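PDB 6PWK: GGDEF and EAL domain-containing protein, which binds cyclic di-GMP and probably acts as a receptor for it in LapD-type signalling that controls large adhesins and biofilm formation in Vibrio cholerae. Local coordinates for residues K110-E114 with N169-I173; I287-L291 with A323-A329; L356-F360 with T372-I376; F360-L364 with T396-L401. All blocks are in the same frame, centred on the assembly; numbering follows the deposited sequence.

Interaction 1. Residues K110-E114 with N169-I173; sequences KIVAE and NYGFI
Lys110 lies across the hydroxyl end of Tyr170 and finishes over the ring of Phe172, and its side chain can be followed atom by atom. Lys110 CB sits 3.3 Å from Tyr170 OH, Lys110 CG comes to 3.1 Å from the same oxygen, and CD and CE of the lysine pass beside it in turn. The chain runs nearly straight through chi2 and chi3, then bends at chi4 (82°), a turn that carries NZ away from the tyrosine. Lys110 NZ ends 4.1 Å from the centroid of the Phe172 ring, 15° off the ring normal, which is cation-pi geometry over a face.

One turn further along the helix, Ala113 and Glu114 meet Tyr170 differently. Ala113 CB stands over the centre of the tyrosine ring, 4.3 Å from its centroid, a CH-pi contact. Glu114 reaches the ring's edge, where OE1 lies 3.3 Å from Tyr170 CE1, and its other oxygen, OE2, faces the amide of Asn169 with carboxylate and amide planes 82° apart. No hydrogen bond crosses between the two segments. Tyr170 and Phe172 also touch Val139 of the adjoining strand 136-142, to which Gly171 and Ile173 are backbone-bonded. Helix 106-118 thus packs on an edge strand, 171-174, of the five-stranded sheet with order 2-3-1-4-5, the alpha/beta layering of a GGDEF domain.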
loop_
_atom_site.group_PDB
_atom_site.type_symbol
_atom_site.label_atom_id
_atom_site.label_comp_id
_atom_site.label_asym_id
_atom_site.label_seq_id
_atom_site.Cartn_x
_atom_site.Cartn_y
_atom_site.Cartn_z
ATOM N N LYS A 110 -22.465 -27.818 5.348
ATOM C CA LYS A 110 -21.879 -28.071 4.036
ATOM C C LYS A 110 -22.856 -27.729 2.917
ATOM O O LYS A 110 -22.457 -27.166 1.891
ATOM C CB LYS A 110 -21.432 -29.530 3.936
ATOM C CG LYS A 110 -20.302 -29.909 4.888
ATOM C CD LYS A 110 -19.709 -31.263 4.514
ATOM C CE LYS A 110 -18.374 -31.515 5.203
ATOM N NZ LYS A 110 -18.533 -32.019 6.596
ATOM N N ILE A 111 -24.139 -28.055 3.098
ATOM C CA ILE A 111 -25.135 -27.713 2.086
ATOM C C ILE A 111 -25.326 -26.202 2.015
ATOM O O ILE A 111 -25.519 -25.636 0.932
ATOM C CB ILE A 111 -26.460 -28.445 2.375
ATOM C CG1 ILE A 111 -26.245 -29.958 2.323
ATOM C CG2 ILE A 111 -27.537 -28.025 1.383
ATOM C CD1 ILE A 111 -27.515 -30.762 2.506
ATOM N N VAL A 112 -25.274 -25.524 3.164
ATOM C CA VAL A 112 -25.317 -24.065 3.161
ATOM C C VAL A 112 -24.070 -23.500 2.491
ATOM O O VAL A 112 -24.153 -22.581 1.666
ATOM C CB VAL A 112 -25.482 -23.533 4.597
ATOM C CG1 VAL A 112 -25.389 -22.020 4.616
ATOM C CG2 VAL A 112 -26.807 -24.000 5.182
ATOM N N ALA A 113 -22.898 -24.049 2.820
ATOM C CA ALA A 113 -21.665 -23.602 2.181
ATOM C C ALA A 113 -21.655 -23.948 0.697
ATOM O O ALA A 113 -21.152 -23.171 -0.123
ATOM C CB ALA A 113 -20.454 -24.217 2.884
ATOM N N GLU A 114 -22.200 -25.111 0.333
ATOM C CA GLU A 114 -22.308 -25.460 -1.079
ATOM C C GLU A 114 -23.241 -24.502 -1.807
ATOM O O GLU A 114 -22.980 -24.117 -2.953
ATOM C CB GLU A 114 -22.796 -26.900 -1.231
ATOM C CG GLU A 114 -22.114 -27.673 -2.343
ATOM C CD GLU A 114 -20.699 -28.080 -1.980
ATOM O OE1 GLU A 114 -20.516 -28.711 -0.918
ATOM O OE2 GLU A 114 -19.768 -27.762 -2.749
ATOM N N ASN A 169 -14.014 -26.850 -2.696
ATOM C CA ASN A 169 -15.017 -25.795 -2.754
ATOM C C ASN A 169 -14.907 -24.870 -1.550
ATOM O O ASN A 169 -15.119 -23.658 -1.673
ATOM C CB ASN A 169 -16.418 -26.398 -2.838
ATOM C CG ASN A 169 -16.661 -27.129 -4.141
ATOM O OD1 ASN A 169 -17.074 -26.530 -5.134
ATOM N ND2 ASN A 169 -16.410 -28.433 -4.146
ATOM N N TYR A 170 -14.550 -25.417 -0.391
ATOM C CA TYR A 170 -14.439 -24.635 0.831
ATOM C C TYR A 170 -13.488 -25.349 1.788
ATOM O O TYR A 170 -13.263 -26.561 1.668
ATOM C CB TYR A 170 -15.807 -24.426 1.487
ATOM C CG TYR A 170 -16.565 -25.714 1.713
ATOM C CD1 TYR A 170 -17.374 -26.248 0.720
ATOM C CD2 TYR A 170 -16.461 -26.404 2.914
ATOM C CE1 TYR A 170 -18.059 -27.427 0.915
ATOM C CE2 TYR A 170 -17.146 -27.585 3.120
ATOM C CZ TYR A 170 -17.943 -28.091 2.114
ATOM O OH TYR A 170 -18.628 -29.266 2.303
ATOM N N GLY A 171 -12.946 -24.597 2.722
ATOM C CA GLY A 171 -12.105 -25.137 3.769
ATOM C C GLY A 171 -12.907 -25.367 5.035
ATOM O O GLY A 171 -13.505 -24.438 5.580
ATOM N N PHE A 172 -12.915 -26.615 5.497
ATOM C CA PHE A 172 -13.694 -27.029 6.659
ATOM C C PHE A 172 -12.758 -27.418 7.793
ATOM O O PHE A 172 -11.882 -28.271 7.616
ATOM C CB PHE A 172 -14.615 -28.200 6.310
ATOM C CG PHE A 172 -15.615 -28.538 7.389
ATOM C CD1 PHE A 172 -15.246 -29.301 8.488
ATOM C CD2 PHE A 172 -16.927 -28.106 7.294
ATOM C CE1 PHE A 172 -16.164 -29.610 9.474
ATOM C CE2 PHE A 172 -17.848 -28.413 8.276
ATOM C CZ PHE A 172 -17.466 -29.167 9.366
ATOM N N ILE A 173 -12.950 -26.794 8.954
ATOM C CA ILE A 173 -12.269 -27.165 10.188
ATOM C C ILE A 173 -13.317 -27.249 11.287
ATOM O O ILE A 173 -14.135 -26.338 11.435
ATOM C CB ILE A 173 -11.172 -26.154 10.574
ATOM C CG1 ILE A 173 -10.122 -26.036 9.469
ATOM C CG2 ILE A 173 -10.510 -26.554 11.882
ATOM C CD1 ILE A 173 -8.975 -25.107 9.820
#

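Interaction 2. Residues I287-L291 with A323-A329; sequences ISQTL and AVRNAGA
Leu291 packs against the end of helix 314-326, and with Ile287 it joins two neighbouring outer helices of the EAL domain, whose alpha/beta barrel fold has the parallel strand 301-305 beneath them. The close part of the contact is apolar and buried. Leu291 CB lies 3.5 Å from Ala327 CB, and the same methyl also meets Leu291 CD1. Leu291 CD1 continues inward, 4.0 Å from Val324 CA and 4.2 Å from Ala329 CB, so it fits where the helix gives way to the following turn. Beside it, Ile287 CG2 meets Val324 CG2 at 3.9 Å; with CG2 anti to its own backbone N, the isoleucine presents this branch to the valine. Ile287, Val324 and Ala329 all touch Phe303, and Leu291 touches Leu301, which places this side of the interface on the barrel wall.

The other side is more open to solvent, though not more widely spaced: Ser288 and Ala323 are only partly buried, yet their CA atoms are just 5.5 Å apart, a spacing that small side chains permit. Ser288 OG lies against Ala323 CB, at 3.2 Å, while its hydrogen bond goes back to Ile284 O within its own helix. No hydrogen bond links the segments. Helix 314-326 ends in a Schellman motif: Gly328, with phi at 90°, is its C-prime residue, and the turn is fastened by Gly328 N to Arg325 O and by Ala329 N to Val324 O at 3.0 Å.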
loop_
_atom_site.group_PDB
_atom_site.type_symbol
_atom_site.label_atom_id
_atom_site.label_comp_id
_atom_site.label_asym_id
_atom_site.label_seq_id
_atom_site.Cartn_x
_atom_site.Cartn_y
_atom_site.Cartn_z
ATOM N N ILE A 287 17.821 -9.057 -2.561
ATOM C CA ILE A 287 18.195 -10.098 -3.515
ATOM C C ILE A 287 19.433 -9.684 -4.300
ATOM O O ILE A 287 20.357 -10.485 -4.495
ATOM C CB ILE A 287 17.008 -10.422 -4.441
ATOM C CG1 ILE A 287 16.122 -11.492 -3.804
ATOM C CG2 ILE A 287 17.489 -10.881 -5.809
ATOM C CD1 ILE A 287 16.797 -12.844 -3.685
ATOM N N SER A 288 19.484 -8.426 -4.746
ATOM C CA SER A 288 20.641 -7.957 -5.502
ATOM C C SER A 288 21.903 -7.974 -4.649
ATOM O O SER A 288 22.982 -8.337 -5.131
ATOM C CB SER A 288 20.383 -6.549 -6.035
ATOM O OG SER A 288 19.052 -6.415 -6.499
ATOM N N GLN A 289 21.788 -7.581 -3.379
ATOM C CA GLN A 289 22.961 -7.510 -2.516
ATOM C C GLN A 289 23.495 -8.898 -2.185
ATOM O O GLN A 289 24.712 -9.124 -2.204
ATOM C CB GLN A 289 22.617 -6.741 -1.240
ATOM C CG GLN A 289 22.212 -5.294 -1.477
ATOM C CD GLN A 289 21.625 -4.640 -0.238
ATOM O OE1 GLN A 289 21.146 -5.318 0.670
ATOM N NE2 GLN A 289 21.663 -3.313 -0.197
ATOM N N THR A 290 22.605 -9.843 -1.883
ATOM C CA THR A 290 23.056 -11.181 -1.513
ATOM C C THR A 290 23.520 -11.977 -2.726
ATOM O O THR A 290 24.509 -12.712 -2.640
ATOM C CB THR A 290 21.945 -11.930 -0.778
ATOM O OG1 THR A 290 20.810 -12.078 -1.642
ATOM C CG2 THR A 290 21.533 -11.173 0.469
ATOM N N LEU A 291 22.823 -11.851 -3.858
ATOM C CA LEU A 291 23.233 -12.588 -5.051
ATOM C C LEU A 291 24.597 -12.134 -5.552
ATOM O O LEU A 291 25.338 -12.933 -6.135
ATOM C CB LEU A 291 22.188 -12.437 -6.155
ATOM C CG LEU A 291 20.919 -13.287 -6.055
ATOM C CD1 LEU A 291 20.054 -13.098 -7.293
ATOM C CD2 LEU A 291 21.268 -14.752 -5.863
ATOM N N ALA A 323 16.605 -7.929 -11.060
ATOM C CA ALA A 323 17.640 -8.128 -10.051
ATOM C C ALA A 323 18.144 -9.564 -10.052
ATOM O O ALA A 323 19.342 -9.812 -9.872
ATOM C CB ALA A 323 17.101 -7.753 -8.670
ATOM N N VAL A 324 17.242 -10.523 -10.261
ATOM C CA VAL A 324 17.628 -11.931 -10.244
ATOM C C VAL A 324 18.504 -12.261 -11.447
ATOM O O VAL A 324 19.563 -12.888 -11.312
ATOM C CB VAL A 324 16.374 -12.821 -10.182
ATOM C CG1 VAL A 324 16.686 -14.224 -10.671
ATOM C CG2 VAL A 324 15.828 -12.857 -8.762
ATOM N N ARG A 325 18.086 -11.833 -12.639
ATOM C CA ARG A 325 18.846 -12.145 -13.849
ATOM C C ARG A 325 20.122 -11.321 -13.972
ATOM O O ARG A 325 21.116 -11.813 -14.515
ATOM C CB ARG A 325 17.969 -11.948 -15.084
ATOM C CG ARG A 325 17.192 -13.193 -15.487
ATOM C CD ARG A 325 16.241 -12.924 -16.639
ATOM N NE ARG A 325 15.597 -14.153 -17.095
ATOM C CZ ARG A 325 14.594 -14.194 -17.964
ATOM N NH1 ARG A 325 14.105 -13.071 -18.468
ATOM N NH2 ARG A 325 14.070 -15.359 -18.320
ATOM N N ASN A 326 20.125 -10.078 -13.481
ATOM C CA ASN A 326 21.344 -9.274 -13.544
ATOM C C ASN A 326 22.473 -9.908 -12.746
ATOM O O ASN A 326 23.650 -9.674 -13.043
ATOM C CB ASN A 326 21.087 -7.854 -13.034
ATOM C CG ASN A 326 20.331 -7.001 -14.032
ATOM O OD1 ASN A 326 20.323 -7.285 -15.230
ATOM N ND2 ASN A 326 19.695 -5.944 -13.543
ATOM N N ALA A 327 22.139 -10.707 -11.736
ATOM C CA ALA A 327 23.128 -11.330 -10.869
ATOM C C ALA A 327 23.477 -12.752 -11.288
ATOM O O ALA A 327 24.188 -13.445 -10.552
ATOM C CB ALA A 327 22.634 -11.319 -9.423
ATOM N N GLY A 328 22.995 -13.207 -12.440
ATOM C CA GLY A 328 23.338 -14.527 -12.928
ATOM C C GLY A 328 22.417 -15.646 -12.502
ATOM O O GLY A 328 22.797 -16.817 -12.611
ATOM N N ALA A 329 21.223 -15.331 -12.015
ATOM C CA ALA A 329 20.224 -16.326 -11.673
ATOM C C ALA A 329 19.093 -16.272 -12.700
ATOM O O ALA A 329 19.173 -15.558 -13.706
ATOM C CB ALA A 329 19.725 -16.104 -10.244
#

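Interaction 3. Residues L356-F360 with T372-I376; sequences LDYLF and TLTSI
Phe360 lays one face of its ring against Leu373, whose CD1 is 4.2 Å from the ring centroid and 19° off the normal. This is a CH-pi contact, displaced from the centre toward the rim. Leu373 gets there by its torsions: CG is anti to the backbone N (chi1 178°), and the bend at chi2 turns CD1 toward the ring although its CB does not point at the other segment. Thr372 CG2 lies at the ring's edge, 4.3 Å from Phe360 CE1. Ile376 CD1 approaches the far end of the ring obliquely, 3.7 Å from Phe360 CZ.

The segments belong to a beta-alpha unit of the EAL barrel, in which strand 353-356 runs into a loop and then into helix 367-382, which packs back over it. Leu356, at the end of that strand, supplies the deeper layer: its CD1 is 3.7 Å from Leu373 CD1, and its CD2 is equally far from Ile376 CD1. Both helix methyls are therefore shared between leucine and phenylalanine. Asp357 accepts a weak hydrogen bond from Leu359 N at OD1, and its OD2 forms a salt bridge with Arg338.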
loop_
_atom_site.group_PDB
_atom_site.type_symbol
_atom_site.label_atom_id
_atom_site.label_comp_id
_atom_site.label_asym_id
_atom_site.label_seq_id
_atom_site.Cartn_x
_atom_site.Cartn_y
_atom_site.Cartn_z
ATOM N N LEU A 356 3.336 -26.111 -14.465
ATOM C CA LEU A 356 1.893 -26.092 -14.656
ATOM C C LEU A 356 1.156 -26.040 -13.324
ATOM O O LEU A 356 1.645 -26.516 -12.295
ATOM C CB LEU A 356 1.445 -27.323 -15.442
ATOM C CG LEU A 356 1.785 -27.360 -16.931
ATOM C CD1 LEU A 356 1.490 -28.735 -17.507
ATOM C CD2 LEU A 356 1.004 -26.290 -17.672
ATOM N N ASP A 357 -0.030 -25.439 -13.352
ATOM C CA ASP A 357 -0.933 -25.502 -12.211
ATOM C C ASP A 357 -1.259 -26.957 -11.905
ATOM O O ASP A 357 -1.601 -27.731 -12.804
ATOM C CB ASP A 357 -2.208 -24.710 -12.512
ATOM C CG ASP A 357 -3.125 -24.580 -11.307
ATOM O OD1 ASP A 357 -2.812 -25.149 -10.239
ATOM O OD2 ASP A 357 -4.164 -23.897 -11.428
ATOM N N TYR A 358 -1.142 -27.333 -10.630
ATOM C CA TYR A 358 -1.367 -28.722 -10.248
ATOM C C TYR A 358 -2.813 -29.157 -10.435
ATOM O O TYR A 358 -3.091 -30.359 -10.364
ATOM C CB TYR A 358 -0.932 -28.952 -8.800
ATOM C CG TYR A 358 -1.894 -28.456 -7.740
ATOM C CD1 TYR A 358 -1.839 -27.146 -7.280
ATOM C CD2 TYR A 358 -2.838 -29.308 -7.180
ATOM C CE1 TYR A 358 -2.709 -26.695 -6.303
ATOM C CE2 TYR A 358 -3.712 -28.867 -6.206
ATOM C CZ TYR A 358 -3.643 -27.561 -5.771
ATOM O OH TYR A 358 -4.510 -27.121 -4.800
ATOM N N LEU A 359 -3.733 -28.221 -10.669
ATOM C CA LEU A 359 -5.108 -28.583 -10.985
ATOM C C LEU A 359 -5.243 -29.230 -12.355
ATOM O O LEU A 359 -6.317 -29.759 -12.667
ATOM C CB LEU A 359 -6.009 -27.350 -10.900
ATOM C CG LEU A 359 -6.205 -26.769 -9.498
ATOM C CD1 LEU A 359 -7.107 -25.549 -9.545
ATOM C CD2 LEU A 359 -6.778 -27.825 -8.569
ATOM N N PHE A 360 -4.192 -29.201 -13.179
ATOM C CA PHE A 360 -4.249 -29.865 -14.477
ATOM C C PHE A 360 -4.107 -31.375 -14.352
ATOM O O PHE A 360 -4.609 -32.114 -15.206
ATOM C CB PHE A 360 -3.172 -29.305 -15.407
ATOM C CG PHE A 360 -3.481 -27.932 -15.933
ATOM C CD1 PHE A 360 -4.542 -27.734 -16.801
ATOM C CD2 PHE A 360 -2.708 -26.843 -15.568
ATOM C CE1 PHE A 360 -4.831 -26.474 -17.289
ATOM C CE2 PHE A 360 -2.992 -25.579 -16.054
ATOM C CZ PHE A 360 -4.055 -25.396 -16.916
ATOM N N THR A 372 -7.363 -26.098 -22.910
ATOM C CA THR A 372 -6.542 -25.048 -22.316
ATOM C C THR A 372 -5.127 -25.546 -22.046
ATOM O O THR A 372 -4.154 -24.802 -22.218
ATOM C CB THR A 372 -7.195 -24.543 -21.026
ATOM O OG1 THR A 372 -8.371 -23.789 -21.347
ATOM C CG2 THR A 372 -6.239 -23.667 -20.228
ATOM N N LEU A 373 -4.992 -26.812 -21.642
ATOM C CA LEU A 373 -3.677 -27.351 -21.312
ATOM C C LEU A 373 -2.767 -27.395 -22.535
ATOM O O LEU A 373 -1.582 -27.053 -22.445
ATOM C CB LEU A 373 -3.823 -28.743 -20.697
ATOM C CG LEU A 373 -2.533 -29.483 -20.342
ATOM C CD1 LEU A 373 -1.663 -28.649 -19.417
ATOM C CD2 LEU A 373 -2.855 -30.827 -19.710
ATOM N N THR A 374 -3.300 -27.813 -23.687
ATOM C CA THR A 374 -2.484 -27.855 -24.898
ATOM C C THR A 374 -2.113 -26.453 -25.362
ATOM O O THR A 374 -0.984 -26.218 -25.806
ATOM C CB THR A 374 -3.217 -28.597 -26.017
ATOM O OG1 THR A 374 -3.859 -29.764 -25.492
ATOM C CG2 THR A 374 -2.236 -29.014 -27.104
ATOM N N SER A 375 -3.054 -25.510 -25.266
ATOM C CA SER A 375 -2.821 -24.160 -25.769
ATOM C C SER A 375 -1.692 -23.473 -25.011
ATOM O O SER A 375 -0.801 -22.866 -25.615
ATOM C CB SER A 375 -4.108 -23.341 -25.681
ATOM O OG SER A 375 -3.898 -22.009 -26.114
ATOM N N ILE A 376 -1.713 -23.555 -23.678
ATOM C CA ILE A 376 -0.653 -22.937 -22.892
ATOM C C ILE A 376 0.651 -23.717 -23.006
ATOM O O ILE A 376 1.720 -23.177 -22.702
ATOM C CB ILE A 376 -1.081 -22.792 -21.420
ATOM C CG1 ILE A 376 -1.172 -24.159 -20.740
ATOM C CG2 ILE A 376 -2.413 -22.063 -21.321
ATOM C CD1 ILE A 376 -1.541 -24.081 -19.272
#

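Interaction 4. Residues F360-L364 with T396-L401; sequences FTHHL and TQLDFL
Apolar contact accounts for most of the meeting between Leu364 and helix 395-402. Leu364 CB comes to 3.4 Å from Phe400 CD2, near the plane of the ring and at its edge, so the leucine abuts the rim of the phenyl group. Its two methyls divide the remaining surface. Leu364 CD1 lies 3.6 Å from Phe400 CD2 and also reaches Gln397 CG, at 4.2 Å, whereas Leu364 CD2 is directed to the base of the aromatic side chain, 3.9 Å from Phe400 CB. The two side chains cross at a slant. A second apolar point lies deeper, where Thr361 CG2 touches Leu401 CD1 at 3.8 Å; both residues are buried, and Leu401 also packs on Val392 and Phe409.

In the EAL barrel these segments come from successive beta-alpha units: 360-364 is part of the loop between strand 353-356 and helix 367-382, and 396-401 lies on the short helix after strand 386-389. The Gln397 side chain is about 7 Å from a bound cyclic di-GMP, which puts the contact close to the ligand pocket.

The polar groups find their clear bonds mainly within their own parts of the chain. Gln397 is extended beyond CG (chi2 163°), which brings NE2 to 3.1 Å from Thr361 O, while its OE1 accepts a hydrogen bond from Glu393 N. Thr361 OG1 is hydrogen-bonded to Tyr358 O. Along the helix, Phe400 N bonds to Thr396 O, and Leu401 N to Gln397 O at 2.9 Å.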
loop_
_atom_site.group_PDB
_atom_site.type_symbol
_atom_site.label_atom_id
_atom_site.label_comp_id
_atom_site.label_asym_id
_atom_site.label_seq_id
_atom_site.Cartn_x
_atom_site.Cartn_y
_atom_site.Cartn_z
ATOM N N PHE A 360 -4.192 -29.201 -13.179
ATOM C CA PHE A 360 -4.249 -29.865 -14.477
ATOM C C PHE A 360 -4.107 -31.375 -14.352
ATOM O O PHE A 360 -4.609 -32.114 -15.206
ATOM C CB PHE A 360 -3.172 -29.305 -15.407
ATOM C CG PHE A 360 -3.481 -27.932 -15.933
ATOM C CD1 PHE A 360 -4.542 -27.734 -16.801
ATOM C CD2 PHE A 360 -2.708 -26.843 -15.568
ATOM C CE1 PHE A 360 -4.831 -26.474 -17.289
ATOM C CE2 PHE A 360 -2.992 -25.579 -16.054
ATOM C CZ PHE A 360 -4.055 -25.396 -16.916
ATOM N N THR A 361 -3.434 -31.853 -13.307
ATOM C CA THR A 361 -3.399 -33.281 -13.017
ATOM C C THR A 361 -4.639 -33.750 -12.266
ATOM O O THR A 361 -4.728 -34.934 -11.930
ATOM C CB THR A 361 -2.150 -33.632 -12.203
ATOM O OG1 THR A 361 -2.265 -33.090 -10.882
ATOM C CG2 THR A 361 -0.903 -33.067 -12.868
ATOM N N HIS A 362 -5.592 -32.856 -12.004
ATOM C CA HIS A 362 -6.761 -33.160 -11.192
ATOM C C HIS A 362 -8.014 -33.439 -12.010
ATOM O O HIS A 362 -8.812 -34.303 -11.630
ATOM C CB HIS A 362 -7.040 -32.006 -10.222
ATOM C CG HIS A 362 -6.620 -32.286 -8.811
ATOM N ND1 HIS A 362 -7.515 -32.328 -7.765
ATOM C CD2 HIS A 362 -5.402 -32.539 -8.274
ATOM C CE1 HIS A 362 -6.868 -32.593 -6.644
ATOM N NE2 HIS A 362 -5.585 -32.726 -6.925
ATOM N N HIS A 363 -8.218 -32.732 -13.125
ATOM C CA HIS A 363 -9.425 -32.883 -13.948
ATOM C C HIS A 363 -9.006 -33.193 -15.386
ATOM O O HIS A 363 -9.047 -32.329 -16.261
ATOM C CB HIS A 363 -10.302 -31.645 -13.862
ATOM C CG HIS A 363 -11.365 -31.735 -12.815
ATOM N ND1 HIS A 363 -12.488 -32.517 -12.966
ATOM C CD2 HIS A 363 -11.472 -31.150 -11.598
ATOM C CE1 HIS A 363 -13.246 -32.408 -11.889
ATOM N NE2 HIS A 363 -12.652 -31.584 -11.044
ATOM N N LEU A 364 -8.622 -34.447 -15.617
ATOM C CA LEU A 364 -8.187 -34.872 -16.940
ATOM C C LEU A 364 -9.359 -35.103 -17.885
ATOM O O LEU A 364 -9.234 -34.874 -19.093
ATOM C CB LEU A 364 -7.362 -36.154 -16.825
ATOM C CG LEU A 364 -6.161 -36.153 -15.878
ATOM C CD1 LEU A 364 -5.747 -37.579 -15.546
ATOM C CD2 LEU A 364 -4.995 -35.387 -16.485
ATOM N N THR A 396 -1.536 -42.856 -14.638
ATOM C CA THR A 396 -2.631 -42.313 -15.436
ATOM C C THR A 396 -2.434 -40.823 -15.687
ATOM O O THR A 396 -2.582 -40.344 -16.817
ATOM C CB THR A 396 -3.967 -42.569 -14.737
ATOM O OG1 THR A 396 -4.123 -43.974 -14.500
ATOM C CG2 THR A 396 -5.122 -42.069 -15.593
ATOM N N GLN A 397 -2.100 -40.070 -14.635
ATOM C CA GLN A 397 -1.772 -38.658 -14.810
ATOM C C GLN A 397 -0.537 -38.490 -15.686
ATOM O O GLN A 397 -0.510 -37.635 -16.579
ATOM C CB GLN A 397 -1.560 -37.994 -13.452
ATOM C CG GLN A 397 -2.815 -37.875 -12.607
ATOM C CD GLN A 397 -2.507 -37.605 -11.148
ATOM O OE1 GLN A 397 -1.349 -37.646 -10.729
ATOM N NE2 GLN A 397 -3.542 -37.333 -10.364
ATOM N N LEU A 398 0.491 -39.306 -15.449
ATOM C CA LEU A 398 1.721 -39.206 -16.231
ATOM C C LEU A 398 1.462 -39.484 -17.706
ATOM O O LEU A 398 1.975 -38.775 -18.581
ATOM C CB LEU A 398 2.769 -40.166 -15.676
ATOM C CG LEU A 398 4.235 -39.915 -16.029
ATOM C CD1 LEU A 398 4.667 -38.538 -15.558
ATOM C CD2 LEU A 398 5.114 -40.991 -15.415
ATOM N N ASP A 399 0.660 -40.510 -18.003
ATOM C CA ASP A 399 0.370 -40.842 -19.397
ATOM C C ASP A 399 -0.507 -39.782 -20.051
ATOM O O ASP A 399 -0.321 -39.457 -21.230
ATOM C CB ASP A 399 -0.298 -42.215 -19.487
ATOM C CG ASP A 399 0.626 -43.345 -19.072
ATOM O OD1 ASP A 399 1.842 -43.256 -19.346
ATOM O OD2 ASP A 399 0.135 -44.322 -18.469
ATOM N N PHE A 400 -1.472 -39.235 -19.307
ATOM C CA PHE A 400 -2.355 -38.222 -19.881
ATOM C C PHE A 400 -1.607 -36.921 -20.152
ATOM O O PHE A 400 -1.867 -36.249 -21.156
ATOM C CB PHE A 400 -3.550 -37.976 -18.961
ATOM C CG PHE A 400 -4.747 -38.823 -19.285
ATOM C CD1 PHE A 400 -4.595 -40.084 -19.838
ATOM C CD2 PHE A 400 -6.026 -38.348 -19.060
ATOM C CE1 PHE A 400 -5.697 -40.860 -20.142
ATOM C CE2 PHE A 400 -7.133 -39.118 -19.362
ATOM C CZ PHE A 400 -6.968 -40.375 -19.905
ATOM N N LEU A 401 -0.679 -36.548 -19.269
ATOM C CA LEU A 401 0.138 -35.367 -19.516
ATOM C C LEU A 401 1.102 -35.569 -20.677
ATOM O O LEU A 401 1.580 -34.584 -21.249
ATOM C CB LEU A 401 0.913 -34.987 -18.253
ATOM C CG LEU A 401 0.093 -34.572 -17.028
ATOM C CD1 LEU A 401 0.939 -34.646 -15.768
ATOM C CD2 LEU A 401 -0.481 -33.176 -17.207
#

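Interactions 3 and 4 adjoin, with centres about 10 Å apart; they share Phe360, and Leu373 CD2 packs on Leu401 CD2 at 4.2 Å. Together they tie the loop after strand 353-356 to two helices beside the EAL ligand pocket: the Leu356 side chain is about 10 Å from a bound cyclic di-GMP and about 11 Å from the magnesium ion. Interaction 2 belongs to the same domain, but its centre is about 30 Å from that of interaction 3. Interaction 1 lies in the GGDEF part, yet its nearest atoms come within about 8 Å of interaction 4; interactions 1 and 2 lie on opposite sides of the chain's centre.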